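PDB 6S5Z: surface protein R28 from Streptococcus pyogenes, which is a cell-wall-anchored surface protein implicated in infection, represented here by an N-terminal Rib domain of immunoglobulin-like fold that probably serves a structural role. Local coordinates for residues Asn43-His48 / Asp59-Val64; Ser10-His15 / Ile30-Glu35. All blocks are in the same frame, centred on the assembly; numbering follows the deposited sequence.

Contact 1 (Asn43-His48 / Asp59-Val64); sequences NWKNGH and DGIVEV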
# COMPACT_ATOMS: atom_id res chain seq x y z
N ASN A 43 -3.98 0.09 -4.80
CA ASN A 43 -3.24 0.65 -5.92
C ASN A 43 -2.28 1.68 -5.38
O ASN A 43 -2.46 2.21 -4.28
CB ASN A 43 -4.16 1.29 -6.96
CG ASN A 43 -4.94 2.46 -6.41
OD1 ASN A 43 -6.03 2.29 -5.87
ND2 ASN A 43 -4.38 3.67 -6.52
N TRP A 44 -1.24 1.97 -6.17
CA TRP A 44 -0.33 3.04 -5.81
C TRP A 44 -0.98 4.39 -6.05
O TRP A 44 -1.58 4.63 -7.10
CB TRP A 44 0.98 2.93 -6.61
CG TRP A 44 1.77 1.72 -6.28
CD1 TRP A 44 1.96 0.62 -7.07
CD2 TRP A 44 2.46 1.46 -5.05
NE1 TRP A 44 2.73 -0.31 -6.40
CE2 TRP A 44 3.05 0.18 -5.17
CE3 TRP A 44 2.64 2.19 -3.87
CZ2 TRP A 44 3.81 -0.38 -4.14
CZ3 TRP A 44 3.39 1.63 -2.86
CH2 TRP A 44 3.96 0.36 -2.99
N LYS A 45 -0.83 5.29 -5.08
CA LYS A 45 -1.23 6.67 -5.31
C LYS A 45 -0.47 7.24 -6.50
O LYS A 45 0.72 6.99 -6.66
CB LYS A 45 -0.96 7.52 -4.07
CG LYS A 45 -1.37 8.99 -4.22
CD LYS A 45 -1.25 9.70 -2.88
CE LYS A 45 -2.32 9.21 -1.94
NZ LYS A 45 -3.64 9.67 -2.38
N ASN A 46 -1.16 8.01 -7.33
CA ASN A 46 -0.51 8.69 -8.44
C ASN A 46 0.68 9.48 -7.94
O ASN A 46 0.56 10.28 -7.00
CB ASN A 46 -1.50 9.62 -9.13
CG ASN A 46 -2.56 8.87 -9.90
OD1 ASN A 46 -2.40 7.70 -10.20
ND2 ASN A 46 -3.67 9.54 -10.19
N GLY A 47 1.84 9.26 -8.56
CA GLY A 47 3.03 9.98 -8.17
C GLY A 47 3.75 9.39 -6.99
O GLY A 47 4.79 9.93 -6.59
N HIS A 48 3.24 8.31 -6.40
CA HIS A 48 3.80 7.78 -5.17
C HIS A 48 4.02 6.27 -5.26
O HIS A 48 3.98 5.56 -4.24
CB HIS A 48 2.92 8.16 -3.99
CG HIS A 48 3.00 9.62 -3.65
ND1 HIS A 48 4.01 10.16 -2.88
CD2 HIS A 48 2.21 10.66 -4.02
CE1 HIS A 48 3.83 11.46 -2.77
NE2 HIS A 48 2.75 11.79 -3.45
N ASP A 59 10.10 5.54 -0.71
CA ASP A 59 8.83 5.70 -0.05
C ASP A 59 7.74 5.62 -1.10
O ASP A 59 7.98 5.88 -2.29
CB ASP A 59 8.72 7.04 0.69
CG ASP A 59 9.62 7.13 1.92
OD1 ASP A 59 9.58 6.22 2.77
OD2 ASP A 59 10.37 8.13 2.04
N GLY A 60 6.54 5.28 -0.65
CA GLY A 60 5.40 5.23 -1.54
C GLY A 60 4.14 5.37 -0.71
O GLY A 60 4.19 5.38 0.52
N ILE A 61 3.02 5.49 -1.41
CA ILE A 61 1.71 5.59 -0.77
C ILE A 61 0.76 4.61 -1.43
O ILE A 61 0.61 4.60 -2.65
CB ILE A 61 1.16 7.02 -0.83
CG1 ILE A 61 2.16 7.98 -0.16
CG2 ILE A 61 -0.20 7.09 -0.15
CD1 ILE A 61 1.85 9.43 -0.40
N VAL A 62 0.16 3.75 -0.61
CA VAL A 62 -0.86 2.81 -1.06
C VAL A 62 -2.22 3.42 -0.77
O VAL A 62 -2.46 3.93 0.33
CB VAL A 62 -0.70 1.46 -0.36
CG1 VAL A 62 -1.85 0.50 -0.75
CG2 VAL A 62 0.65 0.85 -0.68
N GLU A 63 -3.10 3.40 -1.77
CA GLU A 63 -4.50 3.69 -1.56
C GLU A 63 -5.25 2.38 -1.34
O GLU A 63 -5.19 1.48 -2.18
CB GLU A 63 -5.11 4.41 -2.76
CG GLU A 63 -4.45 5.72 -3.08
CD GLU A 63 -5.08 6.37 -4.30
OE1 GLU A 63 -5.92 5.73 -4.98
OE2 GLU A 63 -4.74 7.54 -4.57
N VAL A 64 -5.97 2.29 -0.23
CA VAL A 64 -6.83 1.15 0.07
C VAL A 64 -8.27 1.58 -0.21
O VAL A 64 -8.80 2.46 0.47
CB VAL A 64 -6.65 0.66 1.51
CG1 VAL A 64 -7.49 -0.58 1.77
CG2 VAL A 64 -5.22 0.33 1.75
O HOH W 1 -4.04 8.61 -6.87

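Contact 2 (Ser10-His15 / Ile30-Glu35); sequences SPEAKH and IANTDE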
# COMPACT_ATOMS: atom_id res chain seq x y z
N SER A 10 -8.17 -0.48 9.75
CA SER A 10 -6.87 0.10 10.09
C SER A 10 -5.74 -0.58 9.33
O SER A 10 -4.99 -1.40 9.89
CB SER A 10 -6.64 0.01 11.60
OG SER A 10 -7.64 0.75 12.30
N PRO A 11 -5.58 -0.27 8.04
CA PRO A 11 -4.46 -0.84 7.29
C PRO A 11 -3.13 -0.34 7.83
O PRO A 11 -3.00 0.81 8.26
CB PRO A 11 -4.71 -0.35 5.85
CG PRO A 11 -5.55 0.87 6.01
CD PRO A 11 -6.37 0.68 7.24
N GLU A 12 -2.15 -1.23 7.82
CA GLU A 12 -0.81 -0.92 8.31
C GLU A 12 0.19 -1.34 7.26
O GLU A 12 0.02 -2.37 6.61
CB GLU A 12 -0.51 -1.65 9.62
CG GLU A 12 -1.38 -1.20 10.77
CD GLU A 12 -1.12 -1.98 12.04
OE1 GLU A 12 -1.91 -2.90 12.33
OE2 GLU A 12 -0.11 -1.70 12.72
N ALA A 13 1.24 -0.53 7.12
CA ALA A 13 2.26 -0.75 6.11
C ALA A 13 3.12 -1.96 6.42
O ALA A 13 3.39 -2.29 7.58
CB ALA A 13 3.16 0.48 6.01
N LYS A 14 3.56 -2.62 5.35
CA LYS A 14 4.59 -3.64 5.40
C LYS A 14 5.83 -3.10 4.70
O LYS A 14 5.74 -2.63 3.56
CB LYS A 14 4.11 -4.93 4.72
CG LYS A 14 5.22 -5.96 4.53
CD LYS A 14 4.71 -7.25 3.89
CE LYS A 14 5.87 -8.15 3.46
NZ LYS A 14 5.39 -9.46 2.94
N HIS A 15 6.97 -3.16 5.39
CA HIS A 15 8.24 -2.78 4.77
C HIS A 15 8.75 -3.94 3.92
O HIS A 15 9.03 -5.02 4.45
CB HIS A 15 9.26 -2.41 5.84
CG HIS A 15 10.65 -2.25 5.29
ND1 HIS A 15 11.70 -3.05 5.68
CD2 HIS A 15 11.14 -1.41 4.35
CE1 HIS A 15 12.78 -2.71 5.01
NE2 HIS A 15 12.47 -1.71 4.19
N ILE A 30 0.96 -3.85 2.10
CA ILE A 30 0.05 -3.71 3.24
C ILE A 30 0.18 -4.97 4.09
O ILE A 30 0.01 -6.09 3.58
CB ILE A 30 -1.41 -3.49 2.80
CG1 ILE A 30 -1.54 -2.21 1.98
CG2 ILE A 30 -2.34 -3.51 4.00
CD1 ILE A 30 -1.14 -0.96 2.72
N ALA A 31 0.43 -4.79 5.38
CA ALA A 31 0.80 -5.91 6.24
C ALA A 31 -0.41 -6.75 6.63
O ALA A 31 -0.26 -7.95 6.88
CB ALA A 31 1.50 -5.41 7.52
N ASN A 32 -1.60 -6.16 6.69
CA ASN A 32 -2.71 -6.83 7.34
C ASN A 32 -3.95 -6.83 6.45
O ASN A 32 -5.05 -6.49 6.90
CB ASN A 32 -2.98 -6.17 8.69
CG ASN A 32 -3.42 -4.73 8.54
OD1 ASN A 32 -3.10 -4.08 7.55
ND2 ASN A 32 -4.18 -4.23 9.52
N THR A 33 -3.80 -7.21 5.17
CA THR A 33 -4.96 -7.29 4.27
C THR A 33 -5.97 -8.32 4.75
O THR A 33 -7.11 -8.33 4.26
CB THR A 33 -4.56 -7.64 2.83
OG1 THR A 33 -3.88 -8.90 2.79
CG2 THR A 33 -3.67 -6.57 2.22
N ASP A 34 -5.57 -9.22 5.65
CA ASP A 34 -6.52 -10.14 6.28
C ASP A 34 -7.42 -9.44 7.29
O ASP A 34 -8.44 -10.01 7.70
CB ASP A 34 -5.79 -11.29 6.97
CG ASP A 34 -4.82 -10.81 8.03
OD1 ASP A 34 -4.13 -9.79 7.79
OD2 ASP A 34 -4.76 -11.43 9.11
N GLU A 35 -7.07 -8.23 7.72
CA GLU A 35 -7.87 -7.45 8.65
C GLU A 35 -8.70 -6.37 7.97
O GLU A 35 -9.28 -5.52 8.65
CB GLU A 35 -6.96 -6.85 9.72
CG GLU A 35 -6.23 -7.91 10.49
CD GLU A 35 -5.25 -7.35 11.48
OE1 GLU A 35 -5.11 -6.11 11.53
OE2 GLU A 35 -4.61 -8.16 12.19
O HOH W 2 -8.70 -3.31 10.29
O HOH W 3 -3.43 -4.93 13.29

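Contact 1 (Asn43-His48 / Asp59-Val64)
Ile-61 and Glu-63, neighbours on the same face of strand 56-65, receive the side chains of Asn-43, Lys-45 and His-48 in the antiparallel hairpin of strands 41-44 and 56-65, part of the immunoglobulin-like sheet of this Rib domain. Asn-43 and Glu-63 form a hydrogen-bonded pair, the bond from Glu-63 N to Asn-43 O being the shorter at 2.9 Å. Their side chains add a second layer: Asn-43 ND2 reaches Glu-63 OE1 from above the carboxylate plane at 3.0 Å, the amide turned 82° from that plane. The same ND2 bonds to Trp-44 O, so its amide rotation is fixed from two directions, while His-65 NE2 also bonds Glu-63 OE1. The other oxygen, OE2, takes Lys-45 NZ on its anti side in a 3.2 Å salt bridge, and a water links it to Asn-46 N; Lys-45 NZ has a second partner in Asp-73. Bends at chi3 and chi4 bring the lysine across strand 56-65, pressing CE on Ile-61 CG2 at a tight 3.5 Å. Beyond strand 41-44 a type II turn, Lys-45 to His-48, carries Gly-47 at a positive phi of 83° and returns the chain so that His-48 O accepts Ile-61 N. Trp-44 goes to the opposite face, where CZ3 packs on Val-62 CG2 and NE1 bonds Leu-24 O. On the face of Ile-61 and Glu-63, Ile-61 CD1 makes a CH-pi contact with the His-48 ring, lying 3.5 Å from its centroid and 17° off its normal.

Contact 2 (Ser10-His15 / Ile30-Glu35)
Asn-32 joins its segment to 10-15 with both ends of its amide. ND2 gives a hydrogen bond of 3.0 Å to Ser-10 O, which it meets tilted from the carbonyl plane, and OD1 accepts Glu-12 N at 3.0 Å, the donor lying above the amide's C=O plane. These bonds flank Pro-11, whose ring nitrogen has no proton to offer. With CG lodged between the backbone N and the carbonyl carbon (chi1 64°), the amide is directed at segment 10-15. ND2 is also bonded to Glu-35 OE1, 2.9 Å away and nearly in the amide plane, so two acceptors and one donor fix the amide's rotation. Further along, Ala-31 N and Glu-12 O make a short backbone bond of 2.7 Å. It belongs to a single bridge between Ala-13 and Ile-30, which ties two irregular loops together beside the sheet of the Rib domain, the first entering strand 16-19 and the second leading towards strand 41-44. A backbone hydrogen bond between Lys-14 and Ser-29 adds to the bridge. Lys-14 CB rests 3.9 Å from Ala-31 CB, and its extended chain leads off. Ile-30 turns away from segment 10-15, and its side chain touches Val-74 and Tyr-42, while the side chain of Pro-11 lies about 4 Å from the sodium ion, whose site is formed by Lys-6, Tyr-9 and Asp-72, with Pro-11 CB 4.4 Å from Ile-30 CG2.

From the N terminus the chain passes helix 5-8 and enters segment 10-15, leads through strand 16-19, and returns at 30-35, where contact 2 closes the first loop. It then runs into strand 41-44, turns, and comes back along strand 56-65, closing contact 1 as a hairpin. The two loops follow in series, neither enclosing nor crossing the other. Contact 1 lies at the 41-44 border of the sheet, contact 2 on loops packed beside it, with centres 14 Å apart. They meet where Val-62 CG1 touches Ile-30 CD1 at 3.8 Å and Val-64 CG2 approaches Pro-11 CB. Strand 71-81 is shared: it pairs with 56-65, and its Val-74 packs on Pro-11 and Ile-30.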